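Local structure of putative esterase (Sulfolobus solfataricus P2, 2RAU) at residues 51-56 and 145-150; 87-92 and 345-350; 297-302 and 319-324. The protein probably hydrolyses ester bonds as a lipase or esterase of the alpha/beta-hydrolase fold, and binds calcium. All coordinates share one frame; numbering follows the deposited sequence. Where two conformers were deposited one is given.

Interaction 1. Residues 51-56 and 145-150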
loop_
_atom_site.group_PDB
_atom_site.type_symbol
_atom_site.label_atom_id
_atom_site.label_comp_id
_atom_site.label_asym_id
_atom_site.label_seq_id
_atom_site.Cartn_x
_atom_site.Cartn_y
_atom_site.Cartn_z
ATOM N N ASP A 51 21.126 2.967 3.739
ATOM C CA ASP A 51 20.087 3.891 4.177
ATOM C C ASP A 51 18.848 3.119 4.566
ATOM O O ASP A 51 18.944 1.940 4.931
ATOM C CB ASP A 51 19.776 4.933 3.121
ATOM C CG ASP A 51 19.441 6.285 3.717
ATOM O OD1 ASP A 51 18.516 6.431 4.566
ATOM O OD2 ASP A 51 20.122 7.232 3.310
ATOM N N ALA A 52 17.705 3.797 4.508
ATOM C CA ALA A 52 16.436 3.178 4.895
ATOM C C ALA A 52 15.234 3.911 4.302
ATOM O O ALA A 52 15.061 5.116 4.513
ATOM C CB ALA A 52 16.328 3.101 6.436
ATOM N N VAL A 53 14.426 3.165 3.542
ATOM C CA VAL A 53 13.133 3.611 3.030
ATOM C C VAL A 53 12.084 2.647 3.519
ATOM O O VAL A 53 12.219 1.458 3.280
ATOM C CB VAL A 53 13.086 3.614 1.485
ATOM C CG1 VAL A 53 11.779 4.151 1.039
ATOM C CG2 VAL A 53 14.278 4.450 0.927
ATOM N N LEU A 54 11.049 3.157 4.180
ATOM C CA LEU A 54 9.909 2.344 4.594
ATOM C C LEU A 54 8.700 2.757 3.744
ATOM O O LEU A 54 8.346 3.954 3.649
ATOM C CB LEU A 54 9.586 2.517 6.090
ATOM C CG LEU A 54 8.246 1.978 6.624
ATOM C CD1 LEU A 54 8.220 0.424 6.462
ATOM C CD2 LEU A 54 8.018 2.452 8.057
ATOM N N ILE A 55 8.058 1.762 3.149
ATOM C CA ILE A 55 6.853 1.990 2.325
ATOM C C ILE A 55 5.622 1.415 2.986
ATOM O O ILE A 55 5.555 0.245 3.285
ATOM C CB ILE A 55 7.052 1.454 0.872
ATOM C CG1 ILE A 55 8.428 1.943 0.335
ATOM C CG2 ILE A 55 5.846 1.898 -0.050
ATOM C CD1 ILE A 55 8.738 1.670 -1.128
ATOM N N LEU A 56 4.656 2.288 3.226
ATOM C CA LEU A 56 3.383 1.962 3.833
ATOM C C LEU A 56 2.346 1.590 2.767
ATOM O O LEU A 56 2.037 2.397 1.897
ATOM C CB LEU A 56 2.919 3.159 4.655
ATOM C CG LEU A 56 3.808 3.658 5.827
ATOM C CD1 LEU A 56 3.132 4.762 6.607
ATOM C CD2 LEU A 56 4.253 2.469 6.747
ATOM N N ARG A 145 17.132 8.660 11.171
ATOM C CA ARG A 145 15.869 9.047 10.554
ATOM C C ARG A 145 15.766 8.324 9.224
ATOM O O ARG A 145 16.774 7.972 8.612
ATOM C CB ARG A 145 15.787 10.560 10.343
ATOM C CG ARG A 145 15.924 11.397 11.623
ATOM C CD ARG A 145 16.035 12.863 11.288
ATOM N NE ARG A 145 14.750 13.550 11.220
ATOM C CZ ARG A 145 14.576 14.746 10.656
ATOM N NH1 ARG A 145 15.590 15.378 10.074
ATOM N NH2 ARG A 145 13.388 15.318 10.668
ATOM N N ILE A 146 14.540 8.111 8.781
ATOM C CA ILE A 146 14.300 7.365 7.548
ATOM C C ILE A 146 13.474 8.138 6.503
ATOM O O ILE A 146 12.854 9.181 6.779
ATOM C CB ILE A 146 13.626 6.001 7.861
ATOM C CG1 ILE A 146 12.179 6.197 8.307
ATOM C CG2 ILE A 146 14.381 5.150 8.958
ATOM C CD1 ILE A 146 11.442 4.881 8.501
ATOM N N TYR A 147 13.514 7.605 5.277
ATOM C CA TYR A 147 12.636 8.027 4.206
ATOM C C TYR A 147 11.369 7.218 4.361
ATOM O O TYR A 147 11.410 6.002 4.519
ATOM C CB TYR A 147 13.256 7.791 2.844
ATOM C CG TYR A 147 14.480 8.599 2.584
ATOM C CD1 TYR A 147 14.391 9.960 2.416
ATOM C CD2 TYR A 147 15.722 8.006 2.506
ATOM C CE1 TYR A 147 15.494 10.710 2.183
ATOM C CE2 TYR A 147 16.833 8.740 2.264
ATOM C CZ TYR A 147 16.723 10.113 2.099
ATOM O OH TYR A 147 17.837 10.894 1.843
ATOM N N LEU A 148 10.239 7.905 4.343
ATOM C CA LEU A 148 8.950 7.255 4.540
ATOM C C LEU A 148 8.074 7.509 3.302
ATOM O O LEU A 148 7.777 8.652 2.949
ATOM C CB LEU A 148 8.243 7.816 5.773
ATOM C CG LEU A 148 6.915 7.167 6.167
ATOM C CD1 LEU A 148 7.163 5.712 6.465
ATOM C CD2 LEU A 148 6.307 7.884 7.343
ATOM N N ALA A 149 7.640 6.421 2.686
ATOM C CA ALA A 149 6.808 6.465 1.493
ATOM C C ALA A 149 5.498 5.839 1.834
ATOM O O ALA A 149 5.405 4.963 2.715
ATOM C CB ALA A 149 7.479 5.736 0.335
ATOM N N GLY A 150 4.471 6.247 1.111
ATOM C CA GLY A 150 3.125 5.760 1.307
ATOM C C GLY A 150 2.339 5.668 0.014
ATOM O O GLY A 150 2.388 6.587 -0.802
HETATM O O HOH W 1 20.083 9.469 1.749
#
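The phenol ring of Tyr147 lies against the carboxylate of Asp51, the two side chains crossing at about a right angle, their planes 38° apart. Asp51 OD1 comes within 3.7 Å of Tyr147 CE2. A single water lying in the ring plane closes the polar end: it gives a proton to Asp51 OD2 at 2.7 Å and is hydrogen-bonded to Tyr147 OH. OD1, on its anti lone pair, takes the Ala52 N-H and also forms a salt bridge with Lys171, so both carboxylate oxygens are held. CG of Tyr147 is anti to its carbonyl carbon (chi1 -65°), which swings the ring to the Asp51 side. Tyr147 CB lies 4.0 Å from Val53 CG2, a branched side chain suited to a strand. Strands 52-56 and 146-150 run parallel in the central sheet of what sequence and topology mark as an alpha/beta-hydrolase fold, joined by four backbone bonds; the straightest runs from Ala149 N to Leu54 O, 2.7 Å at 178°. Gly150 opens a probable nucleophile elbow (GxSxG), where small residues leave room for the sharp turn. On the face they share with Leu56, Leu54 and Leu148 lie side by side and point the same way, Leu54 CD2 to Leu148 CD1 3.7 Å; Leu56 meets that same CD1 obliquely, through CG at 4.0 Å. Helices 123-141 and 153-169 cover this face, which explains its aliphatic character. On the face shared by Val53 and Tyr147, the small Ala149 sets its CB 3.9 Å from Ile55 CG1.

Interaction 2. Residues 87-92 and 345-350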
loop_
_atom_site.group_PDB
_atom_site.type_symbol
_atom_site.label_atom_id
_atom_site.label_comp_id
_atom_site.label_asym_id
_atom_site.label_seq_id
_atom_site.Cartn_x
_atom_site.Cartn_y
_atom_site.Cartn_z
ATOM N N LEU A 87 11.345 -3.187 -5.217
ATOM C CA LEU A 87 12.421 -3.901 -5.916
ATOM C C LEU A 87 13.379 -2.966 -6.683
ATOM O O LEU A 87 14.583 -3.149 -6.684
ATOM C CB LEU A 87 11.827 -4.970 -6.811
ATOM C CG LEU A 87 10.899 -6.039 -6.162
ATOM C CD1 LEU A 87 10.511 -7.086 -7.195
ATOM C CD2 LEU A 87 11.490 -6.767 -4.941
ATOM N N TYR A 88 12.820 -1.952 -7.310
ATOM C CA TYR A 88 13.575 -0.939 -8.039
ATOM C C TYR A 88 14.525 -0.177 -7.130
ATOM O O TYR A 88 15.706 -0.003 -7.453
ATOM C CB TYR A 88 12.593 0.060 -8.695
ATOM C CG TYR A 88 13.302 1.064 -9.582
ATOM C CD1 TYR A 88 13.594 0.755 -10.916
ATOM C CD2 TYR A 88 13.711 2.309 -9.099
ATOM C CE1 TYR A 88 14.236 1.665 -11.732
ATOM C CE2 TYR A 88 14.338 3.213 -9.938
ATOM C CZ TYR A 88 14.598 2.881 -11.230
ATOM O OH TYR A 88 15.210 3.767 -12.069
ATOM N N LEU A 89 14.010 0.302 -6.008
ATOM C CA LEU A 89 14.887 1.003 -5.062
ATOM C C LEU A 89 15.930 0.063 -4.462
ATOM O O LEU A 89 17.062 0.469 -4.284
ATOM C CB LEU A 89 14.094 1.770 -4.003
ATOM C CG LEU A 89 13.228 2.921 -4.468
ATOM C CD1 LEU A 89 12.507 3.459 -3.233
ATOM C CD2 LEU A 89 14.077 3.986 -5.196
ATOM N N ALA A 90 15.560 -1.183 -4.163
ATOM C CA ALA A 90 16.544 -2.149 -3.653
ATOM C C ALA A 90 17.633 -2.437 -4.701
ATOM O O ALA A 90 18.818 -2.511 -4.365
ATOM C CB ALA A 90 15.859 -3.427 -3.181
ATOM N N ARG A 91 17.255 -2.591 -5.980
ATOM C CA ARG A 91 18.243 -2.812 -7.044
ATOM C C ARG A 91 19.191 -1.658 -7.188
ATOM O O ARG A 91 20.319 -1.824 -7.595
ATOM C CB ARG A 91 17.551 -3.028 -8.418
ATOM C CG ARG A 91 17.050 -4.429 -8.623
ATOM C CD ARG A 91 18.184 -5.491 -8.775
ATOM N NE ARG A 91 18.931 -5.310 -9.998
ATOM C CZ ARG A 91 18.510 -5.680 -11.208
ATOM N NH1 ARG A 91 17.347 -6.294 -11.381
ATOM N NH2 ARG A 91 19.271 -5.438 -12.258
ATOM N N ASN A 92 18.716 -0.475 -6.833
ATOM C CA ASN A 92 19.497 0.748 -6.907
ATOM C C ASN A 92 20.194 1.149 -5.592
ATOM O O ASN A 92 20.668 2.278 -5.445
ATOM C CB ASN A 92 18.591 1.829 -7.499
ATOM C CG ASN A 92 18.415 1.631 -9.010
ATOM O OD1 ASN A 92 19.319 1.957 -9.740
ATOM N ND2 ASN A 92 17.300 1.046 -9.462
ATOM N N VAL A 345 12.026 8.566 -10.961
ATOM C CA VAL A 345 11.885 9.941 -10.464
ATOM C C VAL A 345 12.038 9.952 -8.942
ATOM O O VAL A 345 12.691 10.834 -8.381
ATOM C CB VAL A 345 10.515 10.579 -10.897
ATOM C CG1 VAL A 345 10.384 12.017 -10.325
ATOM C CG2 VAL A 345 10.384 10.542 -12.411
ATOM N N VAL A 346 11.463 8.954 -8.256
ATOM C CA VAL A 346 11.684 8.816 -6.820
ATOM C C VAL A 346 13.199 8.603 -6.510
ATOM O O VAL A 346 13.771 9.267 -5.632
ATOM C CB VAL A 346 10.852 7.660 -6.204
ATOM C CG1 VAL A 346 11.318 7.413 -4.731
ATOM C CG2 VAL A 346 9.346 7.929 -6.275
ATOM N N LEU A 347 13.866 7.737 -7.265
ATOM C CA LEU A 347 15.300 7.507 -7.080
ATOM C C LEU A 347 16.094 8.800 -7.256
ATOM O O LEU A 347 16.983 9.081 -6.487
ATOM C CB LEU A 347 15.817 6.470 -8.081
ATOM C CG LEU A 347 17.273 5.977 -7.957
ATOM C CD1 LEU A 347 17.454 5.267 -6.636
ATOM C CD2 LEU A 347 17.697 5.077 -9.162
ATOM N N LYS A 348 15.774 9.565 -8.286
ATOM C CA LYS A 348 16.493 10.790 -8.558
ATOM C C LYS A 348 16.267 11.780 -7.420
ATOM O O LYS A 348 17.194 12.487 -6.991
ATOM C CB LYS A 348 16.042 11.366 -9.895
ATOM C CG LYS A 348 16.684 12.662 -10.252
ATOM C CD LYS A 348 16.164 13.159 -11.605
ATOM N N TRP A 349 15.025 11.869 -6.956
ATOM C CA TRP A 349 14.699 12.733 -5.829
ATOM C C TRP A 349 15.503 12.326 -4.590
ATOM O O TRP A 349 16.065 13.192 -3.916
ATOM C CB TRP A 349 13.200 12.673 -5.534
ATOM C CG TRP A 349 12.796 13.545 -4.410
ATOM C CD1 TRP A 349 12.519 14.857 -4.466
ATOM C CD2 TRP A 349 12.635 13.151 -3.043
ATOM N NE1 TRP A 349 12.186 15.322 -3.225
ATOM C CE2 TRP A 349 12.223 14.281 -2.333
ATOM C CE3 TRP A 349 12.733 11.931 -2.372
ATOM C CZ2 TRP A 349 11.966 14.251 -0.945
ATOM C CZ3 TRP A 349 12.491 11.900 -0.988
ATOM C CH2 TRP A 349 12.088 13.046 -0.304
ATOM N N LEU A 350 15.541 11.026 -4.279
ATOM C CA LEU A 350 16.360 10.531 -3.169
ATOM C C LEU A 350 17.844 10.906 -3.317
ATOM O O LEU A 350 18.492 11.245 -2.333
ATOM C CB LEU A 350 16.236 9.017 -2.986
ATOM C CG LEU A 350 14.909 8.499 -2.469
ATOM C CD1 LEU A 350 14.763 6.978 -2.735
ATOM C CD2 LEU A 350 14.714 8.878 -0.993
#
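Leu347 projects from helix 345-350 toward helix 87-91, two helices packed on one face of the central sheet of the alpha/beta-hydrolase fold, the axes of the short segments 10.6 Å apart at their closest, at an angle of 44°. Its CB lies 4.0 Å from Tyr88 CE2. From there CG stands anti to the backbone N (chi1 -174°), which carries the forked end outward between Leu89 and Asn92. One branch, CD1, rests on Asn92 CB at 3.7 Å and on Leu89 CD2; these two leucines slide past each other in opposite directions. The other branch, CD2, reaches the amide, 3.5 Å from Asn92 CG, and also touches Tyr88 CE2. A leucine suits this place because its two methyls can fill the space between Tyr88, Leu89 and Asn92. Deeper toward the sheet, Leu89 CD2 also meets Leu350 CD1, the side chains crossing at about a right angle, while Val346 and Leu350 pack on Ile174 of strand 170-176. Asn92, just past the helix end, turns its amide back to the last turn: ND2 bonds to Tyr88 O at 2.8 Å, which Asn92 N approaches from the opposite face of the carbonyl plane. The same ND2 sits 3.6 Å above the centre of the Tyr88 ring.

Interaction 3. Residues 297-302 and 319-324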
loop_
_atom_site.group_PDB
_atom_site.type_symbol
_atom_site.label_atom_id
_atom_site.label_comp_id
_atom_site.label_asym_id
_atom_site.label_seq_id
_atom_site.Cartn_x
_atom_site.Cartn_y
_atom_site.Cartn_z
ATOM N N THR A 297 9.546 16.741 0.768
ATOM C CA THR A 297 8.455 15.895 0.283
ATOM C C THR A 297 8.342 15.872 -1.241
ATOM O O THR A 297 8.504 16.894 -1.898
ATOM C CB THR A 297 7.083 16.350 0.908
ATOM O OG1 THR A 297 7.158 16.296 2.342
ATOM C CG2 THR A 297 5.913 15.500 0.413
ATOM N N ILE A 298 8.124 14.677 -1.791
ATOM C CA ILE A 298 7.752 14.527 -3.208
ATOM C C ILE A 298 6.391 13.813 -3.225
ATOM O O ILE A 298 6.179 12.835 -2.506
ATOM C CB ILE A 298 8.865 13.828 -4.073
ATOM C CG1 ILE A 298 8.518 13.906 -5.568
ATOM C CG2 ILE A 298 9.156 12.387 -3.571
ATOM C CD1 ILE A 298 9.631 13.451 -6.438
ATOM N N ALA A 299 5.456 14.344 -4.025
ATOM C CA ALA A 299 4.097 13.815 -4.103
ATOM C C ALA A 299 3.745 13.575 -5.546
ATOM O O ALA A 299 3.882 14.460 -6.374
ATOM C CB ALA A 299 3.087 14.777 -3.447
ATOM N N PHE A 300 3.353 12.350 -5.852
ATOM C CA PHE A 300 2.876 11.990 -7.187
ATOM C C PHE A 300 1.342 11.912 -7.179
ATOM O O PHE A 300 0.760 11.329 -6.272
ATOM C CB PHE A 300 3.439 10.648 -7.631
ATOM C CG PHE A 300 4.930 10.642 -7.819
ATOM C CD1 PHE A 300 5.774 10.535 -6.725
ATOM C CD2 PHE A 300 5.491 10.694 -9.089
ATOM C CE1 PHE A 300 7.133 10.510 -6.895
ATOM C CE2 PHE A 300 6.856 10.653 -9.265
ATOM C CZ PHE A 300 7.675 10.543 -8.175
ATOM N N VAL A 301 0.703 12.497 -8.190
ATOM C CA VAL A 301 -0.765 12.503 -8.257
ATOM C C VAL A 301 -1.259 12.062 -9.649
ATOM O O VAL A 301 -0.900 12.642 -10.661
ATOM C CB VAL A 301 -1.354 13.876 -7.774
ATOM C CG1 VAL A 301 -1.045 15.018 -8.760
ATOM C CG2 VAL A 301 -2.834 13.756 -7.512
ATOM N N SER A 302 -2.055 10.995 -9.673
ATOM C CA SER A 302 -2.612 10.435 -10.903
ATOM C C SER A 302 -3.650 11.413 -11.522
ATOM O O SER A 302 -4.501 11.960 -10.823
ATOM C CB SER A 302 -3.241 9.053 -10.657
ATOM O OG SER A 302 -4.292 9.051 -9.700
ATOM N N SER A 319 7.042 20.658 -0.741
ATOM C CA SER A 319 6.575 19.639 -1.633
ATOM C C SER A 319 6.681 19.853 -3.139
ATOM O O SER A 319 6.203 20.832 -3.661
ATOM C CB SER A 319 5.154 19.265 -1.228
ATOM O OG SER A 319 5.103 18.987 0.162
ATOM N N GLU A 320 7.343 18.912 -3.811
ATOM C CA GLU A 320 7.395 18.862 -5.255
ATOM C C GLU A 320 6.226 17.944 -5.620
ATOM O O GLU A 320 6.198 16.806 -5.165
ATOM C CB GLU A 320 8.734 18.273 -5.734
ATOM C CG GLU A 320 8.821 18.092 -7.256
ATOM C CD GLU A 320 10.184 17.614 -7.739
ATOM O OE1 GLU A 320 11.079 17.394 -6.889
ATOM O OE2 GLU A 320 10.353 17.472 -8.983
ATOM N N ILE A 321 5.271 18.453 -6.399
ATOM C CA ILE A 321 4.106 17.672 -6.862
ATOM C C ILE A 321 4.298 17.259 -8.332
ATOM O O ILE A 321 4.503 18.108 -9.192
ATOM C CB ILE A 321 2.782 18.476 -6.695
ATOM C CG1 ILE A 321 2.402 18.583 -5.213
ATOM C CG2 ILE A 321 1.647 17.837 -7.475
ATOM C CD1 ILE A 321 1.381 19.694 -4.909
ATOM N N ILE A 322 4.254 15.954 -8.601
ATOM C CA ILE A 322 4.389 15.416 -9.955
ATOM C C ILE A 322 3.020 14.937 -10.439
ATOM O O ILE A 322 2.415 14.061 -9.852
ATOM C CB ILE A 322 5.376 14.229 -10.016
ATOM C CG1 ILE A 322 6.758 14.590 -9.401
ATOM C CG2 ILE A 322 5.489 13.733 -11.440
ATOM C CD1 ILE A 322 7.501 15.573 -10.238
ATOM N N LEU A 323 2.501 15.523 -11.507
ATOM C CA LEU A 323 1.250 15.057 -12.080
ATOM C C LEU A 323 1.571 14.004 -13.116
ATOM O O LEU A 323 2.356 14.246 -14.033
ATOM C CB LEU A 323 0.489 16.197 -12.759
ATOM C CG LEU A 323 -0.760 15.798 -13.583
ATOM C CD1 LEU A 323 -1.887 15.232 -12.748
ATOM C CD2 LEU A 323 -1.251 17.019 -14.390
ATOM N N LEU A 324 0.920 12.857 -12.981
ATOM C CA LEU A 324 1.081 11.695 -13.867
ATOM C C LEU A 324 -0.053 11.675 -14.915
ATOM O O LEU A 324 -1.152 11.192 -14.670
ATOM C CB LEU A 324 1.117 10.390 -13.030
ATOM C CG LEU A 324 2.339 10.304 -12.095
ATOM C CD1 LEU A 324 2.165 9.226 -11.067
ATOM C CD2 LEU A 324 3.618 10.136 -12.916
#
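A beta-alpha-beta unit, strand 297-302, helix 306-309 and strand 320-324, brings two parallel neighbours together at the end of the central sheet, the pairing in which Phe300 lies beside Ile322. These two side chains point the same way. Ile322 CG1 stands over one face of the ring, 4.3 Å from its centroid and offset toward the rim, a CH-pi contact, while Ile322 CB closes on Phe300 CD2 at 3.7 Å. With CG of Phe300 anti to the carbonyl carbon (chi1 -65°), the ring leans over the isoleucine, and Leu324 CD1 fills in against Phe300 CB at 3.9 Å. Val345 and Val346 of helix 338-353 also pack on this aromatic side chain, so an alanine in place of Phe300 would probably leave Ile322 CG1 without its ring face and open a gap beneath that helix. Five backbone bonds tie the strands, among them Ile322 N to Ala299 O at 2.7 Å and Leu324 N to Val301 O, nearly straight at 176°. On the other face, the small CB of Ala299 lies beside Ile321. At the start of the pair, Ser319 OG approaches Thr297 CB but bonds to Pro316 O. At the far end Ser302 OG binds Asp177 OD2, and Asp177 is the acid of a probable Ser-His-Asp triad. Backbone bonds and apolar packing together join the strand to its neighbour, while its terminal hydroxyl, bonded to Asp177 OD2 and Gly306 N, is likely to orient that carboxylate.

How the interactions relate
Interactions 1 and 3 are parallel strand pairs of the same sheet, separated by strand 170-176, and both rely on backbone hydrogen bonds; interaction 2 is helix packing through side chains alone. Interaction 1 is buried, with helices on the face of its leucines, whereas interaction 3 lies nearer the surface and carries exposed Glu320, Ile321 and Leu323. Helix 338-353 connects all three: Leu350 CD2 touches Tyr147 CD1 at 3.6 Å, and Val346 CG2 meets Phe300 CE1 at 3.5 Å. Aromatic rings thus meet the helix from both strand pairs. Polar chemistry gathers at strand ends, an aspartate with water and lysine in interaction 1, serine hydroxyls in interaction 3.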